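Local coordinates for protein nigritoxine (Vibrio nigripulchritudo, PDB 5M41) that acts as a bacterial toxin against crustaceans and insects and has a fold described as new, at residues Ala605-Ile610 against Gly727-Asn732; Gln668-Val673 against Thr723-Gln728. One frame throughout, in Å; residues are numbered along the deposited sequence.

Contact 1: Ala605-Ile610 against Gly727-Asn732; sequences AFLTYI and GQVLTN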
loop_
_atom_site.group_PDB
_atom_site.type_symbol
_atom_site.label_atom_id
_atom_site.label_comp_id
_atom_site.label_asym_id
_atom_site.label_seq_id
_atom_site.Cartn_x
_atom_site.Cartn_y
_atom_site.Cartn_z
ATOM N N ALA A 605 -26.045 6.846 19.741
ATOM C CA ALA A 605 -25.280 7.084 18.514
ATOM C C ALA A 605 -23.894 6.485 18.744
ATOM O O ALA A 605 -23.394 5.746 17.894
ATOM C CB ALA A 605 -25.187 8.569 18.176
ATOM N N PHE A 606 -23.318 6.802 19.910
ATOM C CA PHE A 606 -21.998 6.319 20.300
ATOM C C PHE A 606 -22.027 4.794 20.403
ATOM O O PHE A 606 -21.186 4.117 19.818
ATOM C CB PHE A 606 -21.547 6.954 21.636
ATOM C CG PHE A 606 -20.146 6.546 22.074
ATOM C CD1 PHE A 606 -19.003 7.098 21.460
ATOM C CD2 PHE A 606 -19.961 5.615 23.099
ATOM C CE1 PHE A 606 -17.719 6.732 21.864
ATOM C CE2 PHE A 606 -18.677 5.251 23.505
ATOM C CZ PHE A 606 -17.557 5.806 22.896
ATOM N N LEU A 607 -23.029 4.268 21.112
ATOM C CA LEU A 607 -23.180 2.815 21.287
ATOM C C LEU A 607 -23.215 2.100 19.931
ATOM O O LEU A 607 -22.483 1.119 19.723
ATOM C CB LEU A 607 -24.433 2.452 22.124
ATOM C CG LEU A 607 -24.781 0.963 22.280
ATOM C CD1 LEU A 607 -23.617 0.172 22.891
ATOM C CD2 LEU A 607 -26.080 0.743 23.067
ATOM N N THR A 608 -24.049 2.598 19.023
ATOM C CA THR A 608 -24.238 1.969 17.717
ATOM C C THR A 608 -22.943 2.023 16.943
ATOM O O THR A 608 -22.500 1.006 16.393
ATOM C CB THR A 608 -25.377 2.619 16.901
ATOM O OG1 THR A 608 -26.615 2.434 17.602
ATOM C CG2 THR A 608 -25.509 1.957 15.525
ATOM N N TYR A 609 -22.325 3.196 16.910
ATOM C CA TYR A 609 -21.088 3.321 16.138
ATOM C C TYR A 609 -20.014 2.370 16.662
ATOM O O TYR A 609 -19.410 1.641 15.885
ATOM C CB TYR A 609 -20.590 4.769 16.043
ATOM C CG TYR A 609 -19.270 4.883 15.308
ATOM C CD1 TYR A 609 -19.219 4.874 13.909
ATOM C CD2 TYR A 609 -18.068 4.966 16.010
ATOM C CE1 TYR A 609 -18.010 4.958 13.233
ATOM C CE2 TYR A 609 -16.848 5.053 15.347
ATOM C CZ TYR A 609 -16.826 5.054 13.958
ATOM O OH TYR A 609 -15.612 5.141 13.292
ATOM N N ILE A 610 -19.807 2.351 17.972
ATOM C CA ILE A 610 -18.751 1.546 18.562
ATOM C C ILE A 610 -19.011 0.039 18.369
ATOM O O ILE A 610 -18.087 -0.706 17.992
ATOM C CB ILE A 610 -18.506 1.934 20.040
ATOM C CG1 ILE A 610 -17.922 3.353 20.114
ATOM C CG2 ILE A 610 -17.568 0.941 20.747
ATOM C CD1 ILE A 610 -16.546 3.530 19.473
ATOM N N GLY A 727 -20.526 -1.194 30.086
ATOM C CA GLY A 727 -20.676 -2.634 30.250
ATOM C C GLY A 727 -20.792 -3.308 28.904
ATOM O O GLY A 727 -20.112 -4.319 28.643
ATOM N N GLN A 728 -21.624 -2.727 28.032
ATOM C CA GLN A 728 -21.856 -3.274 26.710
ATOM C C GLN A 728 -20.634 -3.069 25.811
ATOM O O GLN A 728 -20.137 -4.023 25.177
ATOM C CB GLN A 728 -23.128 -2.689 26.052
ATOM C CG GLN A 728 -23.369 -3.201 24.621
ATOM C CD GLN A 728 -23.472 -4.727 24.536
ATOM O OE1 GLN A 728 -23.907 -5.366 25.472
ATOM N NE2 GLN A 728 -23.049 -5.304 23.420
ATOM N N VAL A 729 -20.158 -1.826 25.768
ATOM C CA VAL A 729 -19.077 -1.446 24.877
ATOM C C VAL A 729 -17.807 -2.226 25.255
ATOM O O VAL A 729 -17.111 -2.781 24.397
ATOM C CB VAL A 729 -18.886 0.097 24.915
ATOM C CG1 VAL A 729 -17.471 0.500 24.617
ATOM C CG2 VAL A 729 -19.862 0.787 23.958
ATOM N N LEU A 730 -17.520 -2.294 26.540
ATOM C CA LEU A 730 -16.270 -2.883 26.972
ATOM C C LEU A 730 -16.310 -4.389 27.155
ATOM O O LEU A 730 -15.274 -5.037 27.000
ATOM C CB LEU A 730 -15.756 -2.218 28.245
ATOM C CG LEU A 730 -15.562 -0.700 28.171
ATOM C CD1 LEU A 730 -15.250 -0.127 29.537
ATOM C CD2 LEU A 730 -14.476 -0.315 27.164
ATOM N N THR A 731 -17.475 -4.947 27.492
ATOM C CA THR A 731 -17.545 -6.376 27.850
ATOM C C THR A 731 -18.675 -7.153 27.172
ATOM O O THR A 731 -18.955 -8.291 27.552
ATOM C CB THR A 731 -17.627 -6.598 29.385
ATOM O OG1 THR A 731 -18.962 -6.348 29.852
ATOM C CG2 THR A 731 -16.628 -5.699 30.163
ATOM N N ASN A 732 -19.329 -6.545 26.181
ATOM C CA ASN A 732 -20.500 -7.155 25.537
ATOM C C ASN A 732 -21.601 -7.497 26.545
ATOM O O ASN A 732 -22.363 -8.424 26.334
ATOM C CB ASN A 732 -20.115 -8.404 24.715
ATOM C CG ASN A 732 -19.191 -8.084 23.556
ATOM O OD1 ASN A 732 -19.084 -6.941 23.113
ATOM N ND2 ASN A 732 -18.509 -9.097 23.066
#
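Val729 meets Leu607 and Ile610 with its two methyl groups, and this three-residue apolar junction carries most of the contact. Its CG2 does double duty, lying 3.9 Å from Ile610 CG2. On its other contact the same Val729 CG2 is 4.0 Å from Leu607 CD1, whereas CG1 of Val729 reaches Ile610 CG2 alone. The Leu607 and Val729 side chains run antiparallel alongside one another, so they touch flank to flank; Ile610 slants across Val729. Ile610 presents its CG2 branch because CG1 is turned beside its own backbone N (chi1 -67°), which carries that longer branch back onto one face of the Phe606 ring, offset toward the rim. Leu607 starts off to one side of the interface, and its end brings CD1 in. There it also meets Gln728, whose aliphatic CG sits 3.8 Å from Leu607 CD1, with the two side chains at about a right angle. Gln728 bends at chi2 (57°), and its NE2 makes a weak hydrogen bond to Glu611 OE1. No hydrogen bond joins the two segments, whose axes run nearly parallel (18°) with a closest approach of 10.4 Å. Just past Val729, OG1 of Thr731 donates to Gly727 O at 2.6 Å, the same carbonyl that accepts the Thr731 backbone N. The contact thus joins helix 603-614 to the C-terminal part of helix 719-731, with Lys614 NZ bonding Val729 O, while helix 688-704 packs on Phe606 and Ile610.

Contact 2: Gln668-Val673 against Thr723-Gln728; sequences QDFITV and TQLMGQ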
loop_
_atom_site.group_PDB
_atom_site.type_symbol
_atom_site.label_atom_id
_atom_site.label_comp_id
_atom_site.label_asym_id
_atom_site.label_seq_id
_atom_site.Cartn_x
_atom_site.Cartn_y
_atom_site.Cartn_z
ATOM N N GLN A 668 -12.732 12.914 31.763
ATOM C CA GLN A 668 -11.375 12.380 31.603
ATOM C C GLN A 668 -11.286 10.858 31.851
ATOM O O GLN A 668 -10.652 10.143 31.069
ATOM C CB GLN A 668 -10.388 13.111 32.510
ATOM C CG GLN A 668 -8.957 12.957 32.024
ATOM C CD GLN A 668 -7.938 13.512 32.994
ATOM O OE1 GLN A 668 -7.087 14.313 32.603
ATOM N NE2 GLN A 668 -8.008 13.088 34.262
ATOM N N ASP A 669 -11.917 10.360 32.917
ATOM C CA ASP A 669 -11.934 8.905 33.144
ATOM C C ASP A 669 -12.515 8.197 31.919
ATOM O O ASP A 669 -11.979 7.182 31.474
ATOM C CB ASP A 669 -12.781 8.527 34.352
ATOM C CG ASP A 669 -12.201 8.999 35.679
ATOM O OD1 ASP A 669 -10.983 9.282 35.786
ATOM O OD2 ASP A 669 -13.014 9.090 36.622
ATOM N N PHE A 670 -13.613 8.744 31.390
ATOM C CA PHE A 670 -14.310 8.191 30.229
ATOM C C PHE A 670 -13.400 8.165 29.015
ATOM O O PHE A 670 -13.224 7.125 28.359
ATOM C CB PHE A 670 -15.596 8.994 29.926
ATOM C CG PHE A 670 -16.370 8.476 28.748
ATOM C CD1 PHE A 670 -17.138 7.321 28.860
ATOM C CD2 PHE A 670 -16.361 9.156 27.534
ATOM C CE1 PHE A 670 -17.863 6.837 27.781
ATOM C CE2 PHE A 670 -17.086 8.682 26.445
ATOM C CZ PHE A 670 -17.832 7.516 26.569
ATOM N N ILE A 671 -12.775 9.304 28.761
ATOM C CA ILE A 671 -11.904 9.463 27.602
ATOM C C ILE A 671 -10.704 8.521 27.687
ATOM O O ILE A 671 -10.355 7.854 26.703
ATOM C CB ILE A 671 -11.482 10.945 27.426
ATOM C CG1 ILE A 671 -12.680 11.779 26.925
ATOM C CG2 ILE A 671 -10.277 11.079 26.494
ATOM C CD1 ILE A 671 -12.379 13.267 26.751
ATOM N N THR A 672 -10.091 8.440 28.867
ATOM C CA THR A 672 -8.926 7.552 29.060
ATOM C C THR A 672 -9.267 6.107 28.670
ATOM O O THR A 672 -8.533 5.472 27.942
ATOM C CB THR A 672 -8.419 7.607 30.510
ATOM O OG1 THR A 672 -8.041 8.957 30.820
ATOM C CG2 THR A 672 -7.206 6.667 30.721
ATOM N N VAL A 673 -10.405 5.599 29.124
ATOM C CA VAL A 673 -10.783 4.230 28.785
ATOM C C VAL A 673 -11.103 4.115 27.284
ATOM O O VAL A 673 -10.608 3.212 26.596
ATOM C CB VAL A 673 -11.901 3.700 29.715
ATOM C CG1 VAL A 673 -12.473 2.383 29.210
ATOM C CG2 VAL A 673 -11.333 3.480 31.118
ATOM N N THR A 723 -22.941 3.192 33.126
ATOM C CA THR A 723 -22.499 1.825 33.445
ATOM C C THR A 723 -23.066 0.821 32.442
ATOM O O THR A 723 -22.392 -0.162 32.086
ATOM C CB THR A 723 -22.910 1.378 34.877
ATOM O OG1 THR A 723 -24.329 1.467 35.012
ATOM C CG2 THR A 723 -22.236 2.232 35.964
ATOM N N GLN A 724 -24.306 1.049 31.999
ATOM C CA GLN A 724 -24.927 0.179 30.980
ATOM C C GLN A 724 -24.139 0.271 29.673
ATOM O O GLN A 724 -23.743 -0.743 29.086
ATOM C CB GLN A 724 -26.406 0.551 30.743
ATOM C CG GLN A 724 -27.139 -0.437 29.836
ATOM C CD GLN A 724 -28.462 0.102 29.276
ATOM O OE1 GLN A 724 -28.917 1.188 29.646
ATOM N NE2 GLN A 724 -29.069 -0.653 28.357
ATOM N N LEU A 725 -23.893 1.501 29.241
ATOM C CA LEU A 725 -23.143 1.772 28.008
ATOM C C LEU A 725 -21.767 1.112 28.003
ATOM O O LEU A 725 -21.424 0.389 27.063
ATOM C CB LEU A 725 -22.968 3.281 27.803
ATOM C CG LEU A 725 -22.056 3.727 26.648
ATOM C CD1 LEU A 725 -22.659 3.348 25.298
ATOM C CD2 LEU A 725 -21.889 5.235 26.709
ATOM N N MET A 726 -20.985 1.383 29.041
ATOM C CA MET A 726 -19.620 0.852 29.137
ATOM C C MET A 726 -19.606 -0.663 29.294
ATOM O O MET A 726 -18.768 -1.329 28.712
ATOM C CB MET A 726 -18.823 1.525 30.259
ATOM C CG MET A 726 -18.612 3.017 30.075
ATOM S SD MET A 726 -17.742 3.417 28.540
ATOM C CE MET A 726 -16.083 3.660 29.133
ATOM N N GLY A 727 -20.526 -1.194 30.086
ATOM C CA GLY A 727 -20.676 -2.634 30.250
ATOM C C GLY A 727 -20.792 -3.308 28.904
ATOM O O GLY A 727 -20.112 -4.319 28.643
ATOM N N GLN A 728 -21.624 -2.727 28.032
ATOM C CA GLN A 728 -21.856 -3.274 26.710
ATOM C C GLN A 728 -20.634 -3.069 25.811
ATOM O O GLN A 728 -20.137 -4.023 25.177
ATOM C CB GLN A 728 -23.128 -2.689 26.052
ATOM C CG GLN A 728 -23.369 -3.201 24.621
ATOM C CD GLN A 728 -23.472 -4.727 24.536
ATOM O OE1 GLN A 728 -23.907 -5.366 25.472
ATOM N NE2 GLN A 728 -23.049 -5.304 23.420
#
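Met726 SD approaches the Phe670 ring at CE1, 3.5 Å away, in a Met-aromatic contact. The sulfur is 4.7 Å from the ring centroid and 68° off the ring normal, an oblique approach. Beyond it the methyl CE lies 3.8 Å from Phe670 CD1 and likewise 3.8 Å from Val673 CG1, so the end of the thioether touches two residues about one helical turn apart. Leu725 CD2 adds a looser touch on Phe670 CE1, at 4.5 Å. Two bends in the methionine chain, at chi2 and at chi3 (-99°, away from a staggered value), bring sulfur and methyl to the ring together. The CB of Phe670 starts off to one side, and with CG anti to the backbone N the ring swings from that flank toward the methionine. Phe670 and Met726 between them span nearly parallel axes (12°) that come no closer than 12.9 Å. Farther out, Met698 of helix 688-704 packs against Phe670, and Asp669 OD2 hydrogen-bonds Ser743 OG of helix 739-751, tying helix 667-676 to the C-terminal helix. The four touching residues are buried and share no hydrogen bond; cohesion here probably rests on apolar burial and dispersion, with a contribution from the polarisable sulfur beside the aromatic ring.

The two contacts lie with their centres about 9 Å apart and both use helix 719-731, sharing Gly727 and Gln728. Along the chain, helix 603-614 comes first, then helix 667-676, and both partner segments follow on that one late helix, which therefore brings together segments 117 residues (contact 1) and 50 residues (contact 2) apart at the closest ends. The contacts also touch directly: Phe606 CE2 packs on Phe670 CZ at 3.9 Å, while Leu607 packs on Leu725 and Leu730 on Val673. Contacts 1 and 2 thus form one continuous apolar helical packing in the C-terminal region, their centres about 31 and 35 Å from the centre of the chain.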